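PDB 5BOI: germination protein YpeB from Bacillus megaterium QM B1551, which takes part in spore germination, probably in an inhibitory role through the PepSY-containing C-terminal domain that makes up this chain. Local coordinates for residues A[129-134]-A[214-219]; A[157-162]-A[196-201]. All coordinates share one frame; numbering follows the deposited sequence.

Interaction 1 (A[129-134]-A[214-219])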
# COMPACT_ATOMS: atom_id res chain seq x y z
N ARG A 129 -8.34 -5.93 9.18
CA ARG A 129 -7.66 -5.10 8.16
C ARG A 129 -7.53 -3.65 8.64
O ARG A 129 -8.54 -3.00 8.93
CB ARG A 129 -8.42 -5.15 6.84
CG ARG A 129 -8.20 -6.50 6.17
CD ARG A 129 -9.14 -6.83 5.03
NE ARG A 129 -9.01 -8.25 4.73
CZ ARG A 129 -9.52 -8.85 3.65
NH1 ARG A 129 -10.21 -8.15 2.76
NH2 ARG A 129 -9.34 -10.15 3.48
N ILE A 130 -6.30 -3.16 8.73
CA ILE A 130 -6.05 -1.83 9.26
C ILE A 130 -5.81 -0.90 8.07
O ILE A 130 -4.68 -0.73 7.61
CB ILE A 130 -4.83 -1.78 10.20
CG1 ILE A 130 -4.88 -2.90 11.24
CG2 ILE A 130 -4.69 -0.42 10.83
CD1 ILE A 130 -6.05 -2.83 12.18
N TYR A 131 -6.88 -0.32 7.56
CA TYR A 131 -6.77 0.49 6.34
C TYR A 131 -5.84 1.72 6.43
O TYR A 131 -5.20 2.04 5.43
CB TYR A 131 -8.18 0.89 5.87
CG TYR A 131 -8.83 -0.24 5.10
CD1 TYR A 131 -9.48 -1.28 5.76
CD2 TYR A 131 -8.80 -0.26 3.72
CE1 TYR A 131 -10.05 -2.32 5.06
CE2 TYR A 131 -9.37 -1.28 3.01
CZ TYR A 131 -9.97 -2.30 3.66
OH TYR A 131 -10.53 -3.31 2.91
N PRO A 132 -5.72 2.38 7.61
CA PRO A 132 -4.75 3.48 7.70
C PRO A 132 -3.28 3.06 7.47
O PRO A 132 -2.47 3.88 7.04
CB PRO A 132 -4.92 3.97 9.14
CG PRO A 132 -6.34 3.61 9.49
CD PRO A 132 -6.58 2.31 8.81
N ASP A 133 -2.97 1.81 7.77
CA ASP A 133 -1.59 1.31 7.69
C ASP A 133 -1.34 0.69 6.32
O ASP A 133 -1.37 -0.54 6.14
CB ASP A 133 -1.35 0.29 8.81
CG ASP A 133 -1.44 0.92 10.20
OD1 ASP A 133 -1.92 2.07 10.31
OD2 ASP A 133 -1.04 0.28 11.19
N SER A 134 -1.08 1.55 5.34
CA SER A 134 -1.12 1.12 3.94
C SER A 134 0.20 1.27 3.19
O SER A 134 1.07 2.08 3.52
CB SER A 134 -2.22 1.90 3.20
OG SER A 134 -1.92 3.29 3.11
N ARG A 214 -17.27 -2.07 -1.84
CA ARG A 214 -16.90 -2.35 -0.46
C ARG A 214 -17.74 -1.45 0.43
O ARG A 214 -17.80 -0.22 0.23
CB ARG A 214 -15.41 -2.11 -0.22
CG ARG A 214 -14.91 -2.61 1.15
CD ARG A 214 -13.40 -2.31 1.28
NE ARG A 214 -12.61 -3.27 0.52
CZ ARG A 214 -11.70 -2.96 -0.40
NH1 ARG A 214 -11.44 -1.69 -0.72
NH2 ARG A 214 -11.03 -3.95 -0.99
N ILE A 215 -18.38 -2.06 1.41
CA ILE A 215 -19.22 -1.33 2.36
C ILE A 215 -18.76 -1.57 3.79
O ILE A 215 -18.60 -2.73 4.21
CB ILE A 215 -20.69 -1.73 2.21
CG1 ILE A 215 -21.21 -1.33 0.83
CG2 ILE A 215 -21.58 -1.02 3.31
CD1 ILE A 215 -22.31 -2.23 0.30
N PHE A 216 -18.56 -0.48 4.53
CA PHE A 216 -18.17 -0.59 5.93
C PHE A 216 -19.34 -0.26 6.86
O PHE A 216 -19.93 0.83 6.74
CB PHE A 216 -17.00 0.35 6.24
CG PHE A 216 -15.73 0.02 5.49
CD1 PHE A 216 -15.51 0.49 4.21
CD2 PHE A 216 -14.75 -0.76 6.10
CE1 PHE A 216 -14.32 0.20 3.53
CE2 PHE A 216 -13.56 -1.06 5.43
CZ PHE A 216 -13.35 -0.58 4.15
N ILE A 217 -19.65 -1.18 7.78
CA ILE A 217 -20.73 -0.99 8.76
C ILE A 217 -20.12 -0.88 10.17
O ILE A 217 -19.38 -1.76 10.60
CB ILE A 217 -21.74 -2.16 8.72
CG1 ILE A 217 -22.44 -2.26 7.37
CG2 ILE A 217 -22.79 -2.07 9.86
CD1 ILE A 217 -23.17 -1.01 6.94
N ASN A 218 -20.41 0.22 10.86
CA ASN A 218 -19.87 0.45 12.20
C ASN A 218 -20.19 -0.74 13.13
O ASN A 218 -21.34 -1.17 13.21
CB ASN A 218 -20.44 1.76 12.79
CG ASN A 218 -19.77 2.14 14.11
OD1 ASN A 218 -19.90 1.46 15.13
ND2 ASN A 218 -19.03 3.25 14.09
N ALA A 219 -19.17 -1.30 13.81
CA ALA A 219 -19.35 -2.54 14.60
C ALA A 219 -20.01 -2.29 15.96
O ALA A 219 -20.26 -3.25 16.70
CB ALA A 219 -18.01 -3.23 14.81
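Tyr131 and Phe216 form an edge-to-face aromatic pair in a buried contact that joins the turn after strand 129-130 to strand 211-218. The ring centroids lie 5.2 Å apart and the planes stand at 88°, so the stack is T-shaped. Phe216 supplies the edge. Its CZ sits 3.8 Å above one face of the Tyr131 ring, displaced toward the rim. Phe216 CE2 comes equally near, 3.7 Å from Tyr131 CE1. The Phe216 CB already points toward the tyrosine, and CG anti to the carbonyl carbon (chi1 -64°) sends the ring on across the gap. The backbones stay well apart, with Tyr131 CA and Phe216 CA 11.5 Å from each other.

Tyr131 occupies the second position of a type I beta turn from Ile130 to Asp133, closed by Asp133 N to Ile130 O. Here the chain leaves strand 129-130, which runs parallel to strand 182-192, and turns into strand 134-140. The contact joins the YpeB PepSY1-PepSY2 region to the C-terminal PepSY region. Ala189 and Ile191 of strand 182-192 also pack on Tyr131.

Arg214 meets the phenol end of the same ring. Its chain bends at chi3 (-78°) and brings one guanidinium face under Tyr131 OH. Tyr131 OH is 3.2 Å from Arg214 NE, but the angle is poor for a hydrogen bond. The hydroxyl has a weak hydrogen bond to Glu203 instead. Arg214 is held by Ala107 O through NH2 and by a salt bridge to Glu228 through NH1.

Interaction 2 (A[157-162]-A[196-201])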
# COMPACT_ATOMS: atom_id res chain seq x y z
N LYS A 157 2.29 5.50 10.45
CA LYS A 157 0.99 5.46 11.13
C LYS A 157 0.83 4.19 11.95
O LYS A 157 -0.11 4.07 12.75
CB LYS A 157 -0.17 5.57 10.13
CG LYS A 157 -0.41 6.97 9.61
CD LYS A 157 -1.45 6.99 8.49
CE LYS A 157 -1.59 8.41 7.93
NZ LYS A 157 -2.37 8.48 6.66
N HIS A 158 1.73 3.23 11.75
CA HIS A 158 1.59 1.97 12.46
C HIS A 158 1.83 2.15 13.95
O HIS A 158 2.69 2.92 14.37
CB HIS A 158 2.55 0.92 11.93
CG HIS A 158 2.34 -0.43 12.54
ND1 HIS A 158 2.88 -0.80 13.76
CD2 HIS A 158 1.61 -1.49 12.12
CE1 HIS A 158 2.51 -2.03 14.05
NE2 HIS A 158 1.74 -2.48 13.07
N ARG A 159 1.05 1.42 14.73
CA ARG A 159 1.20 1.36 16.17
C ARG A 159 0.49 0.12 16.68
O ARG A 159 -0.45 -0.36 16.05
CB ARG A 159 0.63 2.61 16.84
CG ARG A 159 -0.89 2.66 16.82
CD ARG A 159 -1.42 3.91 17.49
NE ARG A 159 -2.82 3.74 17.87
CZ ARG A 159 -3.85 4.00 17.07
NH1 ARG A 159 -5.09 3.82 17.50
NH2 ARG A 159 -3.63 4.45 15.84
N THR A 160 0.94 -0.42 17.81
CA THR A 160 0.22 -1.51 18.43
C THR A 160 -1.09 -0.96 19.01
O THR A 160 -1.10 -0.05 19.84
CB THR A 160 1.07 -2.24 19.51
OG1 THR A 160 0.29 -3.29 20.11
CG2 THR A 160 1.57 -1.28 20.59
N ARG A 161 -2.19 -1.50 18.51
CA ARG A 161 -3.51 -1.08 18.94
C ARG A 161 -4.13 -2.22 19.74
O ARG A 161 -3.83 -3.39 19.49
CB ARG A 161 -4.39 -0.76 17.72
CG ARG A 161 -3.83 0.27 16.74
CD ARG A 161 -4.47 0.10 15.36
NE ARG A 161 -4.31 1.28 14.50
CZ ARG A 161 -3.28 1.48 13.68
NH1 ARG A 161 -3.22 2.58 12.93
NH2 ARG A 161 -2.29 0.59 13.62
N ASP A 162 -4.98 -1.90 20.71
CA ASP A 162 -5.78 -2.96 21.31
C ASP A 162 -7.20 -2.75 20.81
O ASP A 162 -7.90 -1.85 21.25
CB ASP A 162 -5.72 -2.97 22.85
CG ASP A 162 -6.77 -3.89 23.46
OD1 ASP A 162 -6.68 -5.12 23.27
OD2 ASP A 162 -7.67 -3.39 24.18
N ASN A 196 -11.67 11.56 10.65
CA ASN A 196 -10.29 11.14 10.92
C ASN A 196 -10.04 10.48 12.29
O ASN A 196 -8.97 10.63 12.89
CB ASN A 196 -9.34 12.33 10.75
CG ASN A 196 -7.89 11.92 10.64
OD1 ASN A 196 -7.08 12.22 11.51
ND2 ASN A 196 -7.56 11.21 9.57
N GLU A 197 -11.02 9.75 12.80
CA GLU A 197 -10.79 8.94 13.99
C GLU A 197 -11.02 7.46 13.70
O GLU A 197 -11.94 7.10 12.97
CB GLU A 197 -11.70 9.41 15.14
CG GLU A 197 -11.39 10.81 15.66
CD GLU A 197 -12.31 11.22 16.80
OE1 GLU A 197 -13.54 11.25 16.58
OE2 GLU A 197 -11.81 11.54 17.90
N GLU A 198 -10.19 6.61 14.27
CA GLU A 198 -10.26 5.17 13.99
C GLU A 198 -11.50 4.51 14.60
O GLU A 198 -11.82 4.67 15.78
CB GLU A 198 -8.98 4.47 14.48
CG GLU A 198 -7.77 4.91 13.65
CD GLU A 198 -6.53 4.05 13.85
OE1 GLU A 198 -6.54 3.16 14.72
OE2 GLU A 198 -5.54 4.30 13.13
N VAL A 199 -12.21 3.77 13.75
CA VAL A 199 -13.46 3.11 14.10
C VAL A 199 -13.43 1.65 13.66
O VAL A 199 -12.97 1.36 12.56
CB VAL A 199 -14.65 3.84 13.44
CG1 VAL A 199 -15.89 2.98 13.46
CG2 VAL A 199 -14.92 5.17 14.17
N LEU A 200 -13.90 0.74 14.51
CA LEU A 200 -13.99 -0.67 14.13
C LEU A 200 -15.26 -0.92 13.33
O LEU A 200 -16.35 -0.52 13.76
CB LEU A 200 -13.96 -1.58 15.36
CG LEU A 200 -13.95 -3.10 15.12
CD1 LEU A 200 -12.64 -3.57 14.47
CD2 LEU A 200 -14.20 -3.87 16.43
N CYS A 201 -15.13 -1.60 12.18
CA CYS A 201 -16.25 -1.88 11.28
C CYS A 201 -16.29 -3.32 10.80
O CYS A 201 -15.26 -3.97 10.70
CB CYS A 201 -16.20 -0.99 10.03
SG CYS A 201 -16.22 0.78 10.30
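Loop 157-162 and the start of strand 198-208 approach without backbone pairing, Arg161 CA and Glu198 CA being 10.4 Å apart. Glu198 spans the gap and brings its carboxylate up to two arginines, Arg159 and Arg161. Arg161 grips it side-on. Arg161 NE donates to Glu198 OE1 at 2.9 Å, and Arg161 NH1 donates to Glu198 OE2 at 2.9 Å. Both bonds are nearly straight, at 172° and 171°, and both use the syn lone pairs. With one bond to each oxygen and the flat groups nearly coplanar, this grip sets the rotation of the carboxylate.

Arg159 comes from the opposite direction to Glu198 and is tilted against its carboxylate. Arg159 NH1 to Glu198 OE1, 3.2 Å, and Arg159 NH2 to Glu198 OE2, 3.3 Å, are both weak bonds. Each carboxylate oxygen therefore receives two N-H groups. Arg159 CG also lies 4.0 Å above the centre of the Arg161 guanidinium, so the arginines pack on each other. Arg161 has a further salt bridge through NH2 to Asp133, which would partly balance the second positive charge. The arrangement is a surface salt-bridge network, with a bidentate arginine-glutamate pair tying the loop before helix 170-175 to the C-terminal PepSY region.

In the fold
The centres of the two contacts lie 10 Å apart, on the same side of the chain's centre. Along the chain, interaction 2 is nested within the loop that interaction 1 closes. Strands 198-208 and 211-218 follow each other and pair antiparallel, so both contacts reach one sheet of the C-terminal PepSY region. Ala219 N and Leu200 O, 2.9 Å apart, probably form a hydrogen bond between segments 214-219 and 196-201. Asp133 OD2 also meets Arg161 NH2 at 2.7 Å in a salt bridge. Segments 129-134 and 157-162 are thus joined too. A buried aromatic pair and a surface ionic network together connect the two PepSY family regions.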